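Side-chain contacts in DNA translocase coupling protein (Clostridium perfringens, PDB 6O1W), which probably acts as an FtsK/SpoIIIE-family, ATP-driven DNA translocase that couples plasmid DNA to transfer during conjugation: residues T183-A188 with R250-R255; D164-V169 with V232-A237; K212-Y217 with E224-I229. All blocks are in the same frame, centred on the assembly; numbering follows the deposited sequence.

Interaction 1 of 3, residues T183-A188 with R250-R255; sequences TEVDAA and RAKLVR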
loop_
_atom_site.group_PDB
_atom_site.type_symbol
_atom_site.label_atom_id
_atom_site.label_comp_id
_atom_site.label_asym_id
_atom_site.label_seq_id
_atom_site.Cartn_x
_atom_site.Cartn_y
_atom_site.Cartn_z
ATOM N N THR A 183 -10.219 -15.727 14.956
ATOM C CA THR A 183 -9.685 -16.781 14.093
ATOM C C THR A 183 -10.726 -17.597 13.298
ATOM O O THR A 183 -10.344 -18.506 12.546
ATOM C CB THR A 183 -8.820 -17.744 14.932
ATOM O OG1 THR A 183 -9.677 -18.430 15.828
ATOM C CG2 THR A 183 -7.722 -17.045 15.701
ATOM N N GLU A 184 -12.017 -17.341 13.512
ATOM C CA GLU A 184 -13.057 -18.094 12.804
ATOM C C GLU A 184 -14.248 -17.192 12.498
ATOM O O GLU A 184 -14.393 -16.148 13.115
ATOM C CB GLU A 184 -13.425 -19.417 13.552
ATOM C CG GLU A 184 -14.656 -19.386 14.458
ATOM C CD GLU A 184 -14.534 -18.754 15.829
ATOM O OE1 GLU A 184 -13.397 -18.600 16.330
ATOM O OE2 GLU A 184 -15.591 -18.439 16.420
ATOM N N VAL A 185 -15.078 -17.604 11.539
ATOM C CA VAL A 185 -16.220 -16.867 11.009
ATOM C C VAL A 185 -17.306 -16.555 12.078
ATOM O O VAL A 185 -17.891 -15.468 12.018
ATOM C CB VAL A 185 -16.794 -17.563 9.737
ATOM C CG1 VAL A 185 -17.525 -18.879 10.053
ATOM C CG2 VAL A 185 -17.668 -16.609 8.938
ATOM N N ASP A 186 -17.521 -17.449 13.072
ATOM C CA ASP A 186 -18.495 -17.201 14.141
ATOM C C ASP A 186 -18.057 -16.011 14.993
ATOM O O ASP A 186 -18.847 -15.087 15.223
ATOM C CB ASP A 186 -18.693 -18.460 15.028
ATOM C CG ASP A 186 -19.237 -19.700 14.347
ATOM O OD1 ASP A 186 -19.925 -19.560 13.324
ATOM O OD2 ASP A 186 -18.998 -20.813 14.862
ATOM N N ALA A 187 -16.786 -16.010 15.438
ATOM C CA ALA A 187 -16.222 -14.902 16.213
ATOM C C ALA A 187 -16.210 -13.605 15.376
ATOM O O ALA A 187 -16.462 -12.544 15.933
ATOM C CB ALA A 187 -14.824 -15.241 16.675
ATOM N N ALA A 188 -15.995 -13.692 14.043
ATOM C CA ALA A 188 -16.006 -12.511 13.145
ATOM C C ALA A 188 -17.406 -11.922 13.016
ATOM O O ALA A 188 -17.507 -10.704 12.964
ATOM C CB ALA A 188 -15.459 -12.859 11.760
ATOM N N ARG A 250 -22.348 -19.016 3.756
ATOM C CA ARG A 250 -22.499 -17.956 2.749
ATOM C C ARG A 250 -23.342 -16.812 3.318
ATOM O O ARG A 250 -22.907 -15.664 3.253
ATOM C CB ARG A 250 -23.116 -18.507 1.443
ATOM C CG ARG A 250 -22.913 -17.602 0.238
ATOM C CD ARG A 250 -23.581 -18.158 -1.014
ATOM N NE ARG A 250 -22.825 -17.796 -2.213
ATOM C CZ ARG A 250 -21.894 -18.564 -2.776
ATOM N NH1 ARG A 250 -21.606 -19.757 -2.264
ATOM N NH2 ARG A 250 -21.248 -18.148 -3.859
ATOM N N ALA A 251 -24.507 -17.137 3.932
ATOM C CA ALA A 251 -25.406 -16.154 4.550
ATOM C C ALA A 251 -24.690 -15.383 5.678
ATOM O O ALA A 251 -24.848 -14.160 5.800
ATOM C CB ALA A 251 -26.655 -16.844 5.074
ATOM N N LYS A 252 -23.871 -16.099 6.465
ATOM C CA LYS A 252 -23.048 -15.537 7.530
ATOM C C LYS A 252 -22.037 -14.524 6.927
ATOM O O LYS A 252 -21.942 -13.400 7.424
ATOM C CB LYS A 252 -22.328 -16.675 8.247
ATOM C CG LYS A 252 -21.623 -16.271 9.505
ATOM C CD LYS A 252 -21.493 -17.488 10.380
ATOM C CE LYS A 252 -21.229 -17.053 11.782
ATOM N NZ LYS A 252 -22.011 -17.852 12.753
ATOM N N LEU A 253 -21.332 -14.906 5.839
ATOM C CA LEU A 253 -20.377 -14.018 5.132
ATOM C C LEU A 253 -21.077 -12.795 4.513
ATOM O O LEU A 253 -20.514 -11.710 4.519
ATOM C CB LEU A 253 -19.557 -14.773 4.064
ATOM C CG LEU A 253 -18.526 -15.808 4.581
ATOM C CD1 LEU A 253 -17.764 -16.443 3.434
ATOM C CD2 LEU A 253 -17.551 -15.197 5.566
ATOM N N VAL A 254 -22.302 -12.988 3.982
ATOM C CA VAL A 254 -23.145 -11.921 3.423
ATOM C C VAL A 254 -23.460 -10.930 4.550
ATOM O O VAL A 254 -23.327 -9.733 4.345
ATOM C CB VAL A 254 -24.430 -12.472 2.726
ATOM C CG1 VAL A 254 -25.436 -11.358 2.408
ATOM C CG2 VAL A 254 -24.073 -13.246 1.460
ATOM N N ARG A 255 -23.831 -11.431 5.736
ATOM C CA ARG A 255 -24.156 -10.613 6.911
ATOM C C ARG A 255 -22.923 -9.815 7.337
ATOM O O ARG A 255 -23.026 -8.610 7.495
ATOM C CB ARG A 255 -24.659 -11.519 8.041
ATOM C CG ARG A 255 -25.809 -10.953 8.866
ATOM C CD ARG A 255 -26.775 -12.044 9.323
ATOM N NE ARG A 255 -26.112 -13.116 10.070
ATOM C CZ ARG A 255 -26.297 -14.416 9.859
ATOM N NH1 ARG A 255 -27.156 -14.832 8.939
ATOM N NH2 ARG A 255 -25.628 -15.311 10.571
HETATM O O HOH W 1 -21.565 -16.343 15.088
#

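Interaction 2 of 3, residues D164-V169 with V232-A237; sequences DFKGGV and VIDELA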
loop_
_atom_site.group_PDB
_atom_site.type_symbol
_atom_site.label_atom_id
_atom_site.label_comp_id
_atom_site.label_asym_id
_atom_site.label_seq_id
_atom_site.Cartn_x
_atom_site.Cartn_y
_atom_site.Cartn_z
ATOM N N ASP A 164 -7.820 -13.150 11.558
ATOM C CA ASP A 164 -7.020 -14.105 10.787
ATOM C C ASP A 164 -7.619 -15.480 10.872
ATOM O O ASP A 164 -7.437 -16.140 11.879
ATOM C CB ASP A 164 -5.546 -14.107 11.249
ATOM C CG ASP A 164 -4.656 -15.213 10.662
ATOM O OD1 ASP A 164 -4.956 -15.705 9.543
ATOM O OD2 ASP A 164 -3.675 -15.578 11.316
ATOM N N PHE A 165 -8.252 -15.950 9.789
ATOM C CA PHE A 165 -8.926 -17.251 9.742
ATOM C C PHE A 165 -7.981 -18.421 9.626
ATOM O O PHE A 165 -8.431 -19.554 9.725
ATOM C CB PHE A 165 -10.006 -17.289 8.650
ATOM C CG PHE A 165 -11.270 -16.489 8.944
ATOM C CD1 PHE A 165 -11.320 -15.589 10.009
ATOM C CD2 PHE A 165 -12.382 -16.588 8.116
ATOM C CE1 PHE A 165 -12.474 -14.843 10.268
ATOM C CE2 PHE A 165 -13.530 -15.811 8.357
ATOM C CZ PHE A 165 -13.562 -14.940 9.429
ATOM N N LYS A 166 -6.667 -18.172 9.471
ATOM C CA LYS A 166 -5.686 -19.258 9.430
ATOM C C LYS A 166 -5.238 -19.593 10.864
ATOM O O LYS A 166 -4.045 -19.601 11.177
ATOM C CB LYS A 166 -4.520 -18.941 8.480
ATOM C CG LYS A 166 -4.972 -18.837 7.032
ATOM C CD LYS A 166 -3.892 -18.305 6.078
ATOM C CE LYS A 166 -3.761 -16.795 6.121
ATOM N NZ LYS A 166 -2.962 -16.268 4.982
ATOM N N GLY A 167 -6.216 -19.887 11.716
ATOM C CA GLY A 167 -5.996 -20.231 13.119
ATOM C C GLY A 167 -5.288 -19.155 13.925
ATOM O O GLY A 167 -4.765 -19.440 15.002
ATOM N N GLY A 168 -5.233 -17.931 13.385
ATOM C CA GLY A 168 -4.581 -16.802 14.037
ATOM C C GLY A 168 -3.068 -16.850 14.008
ATOM O O GLY A 168 -2.426 -16.055 14.694
ATOM N N VAL A 169 -2.477 -17.742 13.188
ATOM C CA VAL A 169 -1.027 -17.931 13.067
ATOM C C VAL A 169 -0.304 -16.618 12.662
ATOM O O VAL A 169 0.851 -16.406 13.041
ATOM C CB VAL A 169 -0.692 -19.142 12.149
ATOM C CG1 VAL A 169 0.822 -19.318 11.965
ATOM C CG2 VAL A 169 -1.279 -20.412 12.743
ATOM N N VAL A 232 -7.720 -4.904 12.057
ATOM C CA VAL A 232 -6.756 -5.375 11.070
ATOM C C VAL A 232 -7.288 -6.656 10.489
ATOM O O VAL A 232 -7.520 -7.607 11.226
ATOM C CB VAL A 232 -5.324 -5.549 11.654
ATOM C CG1 VAL A 232 -4.315 -5.925 10.550
ATOM C CG2 VAL A 232 -4.870 -4.295 12.384
ATOM N N ILE A 233 -7.513 -6.668 9.183
ATOM C CA ILE A 233 -8.016 -7.849 8.497
ATOM C C ILE A 233 -6.832 -8.316 7.672
ATOM O O ILE A 233 -6.447 -7.659 6.700
ATOM C CB ILE A 233 -9.280 -7.484 7.652
ATOM C CG1 ILE A 233 -10.451 -6.998 8.574
ATOM C CG2 ILE A 233 -9.691 -8.626 6.721
ATOM C CD1 ILE A 233 -11.579 -6.260 7.858
ATOM N N ASP A 234 -6.224 -9.424 8.091
ATOM C CA ASP A 234 -5.054 -9.994 7.416
ATOM C C ASP A 234 -5.344 -10.358 5.970
ATOM O O ASP A 234 -4.502 -10.118 5.109
ATOM C CB ASP A 234 -4.526 -11.225 8.166
ATOM C CG ASP A 234 -3.219 -11.747 7.579
ATOM O OD1 ASP A 234 -2.158 -11.096 7.802
ATOM O OD2 ASP A 234 -3.256 -12.788 6.880
ATOM N N GLU A 235 -6.544 -10.912 5.687
ATOM C CA GLU A 235 -6.858 -11.291 4.321
ATOM C C GLU A 235 -8.316 -11.075 4.054
ATOM O O GLU A 235 -9.157 -11.781 4.632
ATOM C CB GLU A 235 -6.383 -12.746 4.030
ATOM C CG GLU A 235 -6.722 -13.276 2.634
ATOM C CD GLU A 235 -6.368 -12.328 1.501
ATOM O OE1 GLU A 235 -5.156 -12.084 1.276
ATOM O OE2 GLU A 235 -7.309 -11.791 0.869
ATOM N N LEU A 236 -8.626 -10.092 3.184
ATOM C CA LEU A 236 -10.006 -9.744 2.820
ATOM C C LEU A 236 -10.749 -10.911 2.151
ATOM O O LEU A 236 -11.953 -11.040 2.370
ATOM C CB LEU A 236 -10.061 -8.490 1.927
ATOM C CG LEU A 236 -11.433 -7.813 1.667
ATOM C CD1 LEU A 236 -12.157 -7.439 2.945
ATOM C CD2 LEU A 236 -11.275 -6.604 0.795
ATOM N N ALA A 237 -10.040 -11.772 1.379
ATOM C CA ALA A 237 -10.659 -12.938 0.713
ATOM C C ALA A 237 -11.355 -13.890 1.702
ATOM O O ALA A 237 -12.369 -14.471 1.347
ATOM C CB ALA A 237 -9.638 -13.696 -0.126
HETATM O O HOH W 2 -1.471 -13.570 4.180
#

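Interaction 3 of 3, residues K212-Y217 with E224-I229; sequences KNIGEY and EELKRI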
loop_
_atom_site.group_PDB
_atom_site.type_symbol
_atom_site.label_atom_id
_atom_site.label_comp_id
_atom_site.label_asym_id
_atom_site.label_seq_id
_atom_site.Cartn_x
_atom_site.Cartn_y
_atom_site.Cartn_z
ATOM N N LYS A 212 -17.944 17.230 15.683
ATOM C CA LYS A 212 -17.494 16.831 14.356
ATOM C C LYS A 212 -16.913 15.442 14.346
ATOM O O LYS A 212 -17.102 14.722 13.377
ATOM C CB LYS A 212 -16.467 17.832 13.788
ATOM C CG LYS A 212 -17.118 19.059 13.165
ATOM C CD LYS A 212 -16.090 20.119 12.808
ATOM C CE LYS A 212 -16.661 21.508 12.948
ATOM N NZ LYS A 212 -16.668 21.973 14.365
ATOM N N ASN A 213 -16.196 15.069 15.403
ATOM C CA ASN A 213 -15.515 13.775 15.533
ATOM C C ASN A 213 -15.374 13.391 16.998
ATOM O O ASN A 213 -15.665 14.207 17.855
ATOM C CB ASN A 213 -14.120 13.834 14.857
ATOM C CG ASN A 213 -13.318 15.044 15.259
ATOM O OD1 ASN A 213 -12.961 15.232 16.421
ATOM N ND2 ASN A 213 -13.042 15.906 14.302
ATOM N N ILE A 214 -14.890 12.170 17.289
ATOM C CA ILE A 214 -14.733 11.700 18.668
ATOM C C ILE A 214 -13.735 12.553 19.477
ATOM O O ILE A 214 -13.880 12.632 20.691
ATOM C CB ILE A 214 -14.431 10.176 18.789
ATOM C CG1 ILE A 214 -13.042 9.798 18.223
ATOM C CG2 ILE A 214 -15.559 9.368 18.156
ATOM C CD1 ILE A 214 -12.283 8.683 19.030
ATOM N N GLY A 215 -12.777 13.191 18.808
ATOM C CA GLY A 215 -11.809 14.090 19.437
ATOM C C GLY A 215 -12.497 15.301 20.030
ATOM O O GLY A 215 -12.204 15.674 21.164
ATOM N N GLU A 216 -13.467 15.902 19.288
ATOM C CA GLU A 216 -14.231 17.056 19.775
ATOM C C GLU A 216 -15.179 16.581 20.887
ATOM O O GLU A 216 -15.325 17.264 21.897
ATOM C CB GLU A 216 -15.027 17.733 18.653
ATOM C CG GLU A 216 -14.219 18.605 17.700
ATOM C CD GLU A 216 -15.042 19.427 16.711
ATOM O OE1 GLU A 216 -16.294 19.435 16.811
ATOM O OE2 GLU A 216 -14.423 20.074 15.832
ATOM N N TYR A 217 -15.792 15.402 20.714
ATOM C CA TYR A 217 -16.664 14.822 21.741
ATOM C C TYR A 217 -15.928 14.609 23.078
ATOM O O TYR A 217 -16.484 14.928 24.139
ATOM C CB TYR A 217 -17.288 13.492 21.276
ATOM C CG TYR A 217 -18.038 12.801 22.394
ATOM C CD1 TYR A 217 -19.339 13.180 22.728
ATOM C CD2 TYR A 217 -17.431 11.802 23.152
ATOM C CE1 TYR A 217 -20.022 12.564 23.783
ATOM C CE2 TYR A 217 -18.084 11.216 24.231
ATOM C CZ TYR A 217 -19.378 11.593 24.542
ATOM O OH TYR A 217 -20.005 10.971 25.588
ATOM N N GLU A 224 -15.508 10.646 30.068
ATOM C CA GLU A 224 -15.995 9.827 28.957
ATOM C C GLU A 224 -15.051 9.967 27.757
ATOM O O GLU A 224 -15.161 10.914 26.962
ATOM C CB GLU A 224 -17.457 10.185 28.607
ATOM C CG GLU A 224 -18.383 8.981 28.562
ATOM C CD GLU A 224 -18.512 8.307 27.207
ATOM O OE1 GLU A 224 -17.526 7.679 26.755
ATOM O OE2 GLU A 224 -19.607 8.394 26.602
ATOM N N GLU A 225 -14.075 9.048 27.672
ATOM C CA GLU A 225 -13.087 9.077 26.595
ATOM C C GLU A 225 -13.259 7.887 25.687
ATOM O O GLU A 225 -13.022 6.743 26.100
ATOM C CB GLU A 225 -11.655 9.176 27.143
ATOM C CG GLU A 225 -10.626 9.600 26.110
ATOM C CD GLU A 225 -9.242 9.933 26.642
ATOM O OE1 GLU A 225 -8.753 9.215 27.544
ATOM O OE2 GLU A 225 -8.639 10.909 26.139
ATOM N N LEU A 226 -13.734 8.159 24.459
ATOM C CA LEU A 226 -13.891 7.136 23.431
ATOM C C LEU A 226 -12.498 6.964 22.829
ATOM O O LEU A 226 -11.805 7.941 22.584
ATOM C CB LEU A 226 -14.882 7.579 22.330
ATOM C CG LEU A 226 -16.313 7.855 22.750
ATOM C CD1 LEU A 226 -17.090 8.501 21.596
ATOM C CD2 LEU A 226 -17.004 6.591 23.189
ATOM N N LYS A 227 -12.080 5.742 22.647
ATOM C CA LYS A 227 -10.762 5.461 22.099
ATOM C C LYS A 227 -10.862 5.054 20.644
ATOM O O LYS A 227 -11.845 4.411 20.244
ATOM C CB LYS A 227 -10.117 4.320 22.891
ATOM C CG LYS A 227 -9.852 4.632 24.376
ATOM C CD LYS A 227 -8.949 3.561 24.989
ATOM C CE LYS A 227 -8.693 3.765 26.461
ATOM N NZ LYS A 227 -7.698 4.845 26.711
ATOM N N ARG A 228 -9.809 5.372 19.860
ATOM C CA ARG A 228 -9.693 4.897 18.479
ATOM C C ARG A 228 -9.700 3.356 18.490
ATOM O O ARG A 228 -9.042 2.750 19.334
ATOM C CB ARG A 228 -8.376 5.394 17.835
ATOM C CG ARG A 228 -8.218 4.927 16.376
ATOM C CD ARG A 228 -7.086 5.608 15.605
ATOM N NE ARG A 228 -7.171 7.060 15.733
ATOM C CZ ARG A 228 -7.990 7.844 15.051
ATOM N NH1 ARG A 228 -8.784 7.337 14.118
ATOM N NH2 ARG A 228 -8.038 9.140 15.309
ATOM N N ILE A 229 -10.463 2.745 17.587
ATOM C CA ILE A 229 -10.493 1.303 17.397
ATOM C C ILE A 229 -9.826 0.967 16.040
ATOM O O ILE A 229 -10.249 1.488 15.008
ATOM C CB ILE A 229 -11.936 0.719 17.465
ATOM C CG1 ILE A 229 -12.546 0.893 18.884
ATOM C CG2 ILE A 229 -11.919 -0.761 17.056
ATOM C CD1 ILE A 229 -14.098 0.729 18.960
#

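Interaction 1 of 3, residues T183-A188 with R250-R255
Lys252 and Asp186 show how one lysine can serve an apolar contact with its stem and an ionic one with its tip. The lysine sends CG anti to its backbone N (chi1 -170°), which carries the chain from CB across toward the opposing helix. CG comes first to Val185, with CG2 of that residue 4.0 Å away. CD lies near both Val185 CG2 and Asp186 OD1, 3.9 Å from the latter. CE is closer still to Asp186 OD1, at 3.2 Å, and also neighbours Asp186 CA and, at 3.7 Å, Val185 O; a bend at chi4 then brings NZ to the same carboxylate oxygen. That salt bridge measures 2.8 Å between Lys252 NZ and Asp186 OD1; the ammonium arrives on the anti side of the oxygen and 34° out of the carboxylate plane. A water accepts from Lys252 NZ and donates to Asp186 O, tying the same ammonium to the backbone as well.

The contact joins the start of helix 185-209, which follows the outermost strand 179-182 of the P-loop NTPase sheet, to the flank of helix 247-266. Glu184 is the N-cap of the first helix, its OE2 accepting from Ala187 N at 2.9 Å from above the carboxylate plane. Asp186 sits in this same turn, where a negative group would probably be favoured by the helix dipole.

Deeper in, Val185 CG2 also meets Leu253 CD2 at 3.7 Å, the two side chains crossing nearly perpendicular. One turn further along helix 185-209, Glu189 forms a salt bridge with Arg255.

Interaction 2 of 3, residues D164-V169 with V232-A237
Asp164 OD1 accepts from Lys166 N over 3.0 Å, the N-H arriving from above the carboxylate plane at 154°, which makes an Asx turn. The other oxygen of this carboxylate, Asp164 OD2, accepts from Glu170 N, so both are taken up by backbone N-H groups of their own loop. Across the contact lies a second carboxylate, with Asp234 OD2 4.3 Å from Asp164 OD1. Lys166 NZ approaches Asp234 OD2 as well, but at 4.0 Å this is a long salt bridge, and a water joins the same two atoms through weak bonds. The lysine chain, bent at chi3 (-80°), crosses the aspartate at about a right angle.

Asp234 follows the hydrophobic strand 229-233, and the Asp-Glu pair at its end is consistent with the Walker B motif of P-loop ATPases. Asp234 OD1 makes a weak hydrogen bond to Ser143 OG of the predicted ATP site, the Walker A loop. Glu235 turns its end away from Lys166: OE2 caps Ala237 N at 2.8 Å, using the anti lone pair in a fairly straight bond (164°), and OE1 accepts from Gln279 N. Across from it, a type I' turn from Lys166 to Val169 carries Gly167 and Gly168 at positive phi.

Interaction 3 of 3, residues K212-Y217 with E224-I229
Leu226 CD1 fits against two residues of the opposing helical turn, 3.9 Å from Ile214 CG2 and 3.7 Å from Tyr217 CD2, and this is the tight half of the contact. The leucine meets the tyrosine ring obliquely, and the two side chains run at about a right angle to each other. Ile214 carries CG1 between its backbone N and carbonyl carbon (chi1 67°), an orientation that lets its CD1 reach past the leucine side chain to the backbone, 3.7 Å from Leu226 O, and on toward the peptide joining Lys227 to Arg228. The buried Arg228 forms a salt bridge through NE with Glu109.

The segments fold back on each other within the connection from strand 179-182 to strand 229-233, two parallel strands of the P-loop NTPase sheet. Helix 214-220 is the short second helix of that crossover, and Tyr217 also packs on Leu205 and Ser209 of the long helix 185-209. Asn213 caps the short helix, its OD1 accepting from Glu216 N at 3.0 Å. Glu216 in turn reaches back, with OE1 taking Lys212 N and OE2 forming a salt bridge with Lys212 NZ.

The outer half is looser. Tyr217 OH donates to Glu224 OE2 over 2.8 Å, a short bond, but the carboxylate is met from 62° above its plane and Glu224 is poorly ordered, so the hydroxyl probably has a mobile partner. Glu225 and Lys227 are exposed and point away from the helix.

Overall arrangement
From the N terminus, residues 164-169 come first, just after strand 159-163; the segment 183-188 follows beyond strand 179-182. Interaction 3 then opens at 212-217 and closes almost at once at 224-229, a small loop nested inside both of the others. Residues 232-237 next close interaction 2, and 250-255 close interaction 1 last, so these two loops cross. Interactions 1 and 2 also touch in space, Phe165 lying against Val185 and Ala188. Interaction 2 borders the predicted nucleotide site, while interaction 1 joins two helices near the sheet's edge. Interaction 3 lies about 28 Å from interaction 2, centre to centre, and strand 229-233 leads from 224-229 into 232-237.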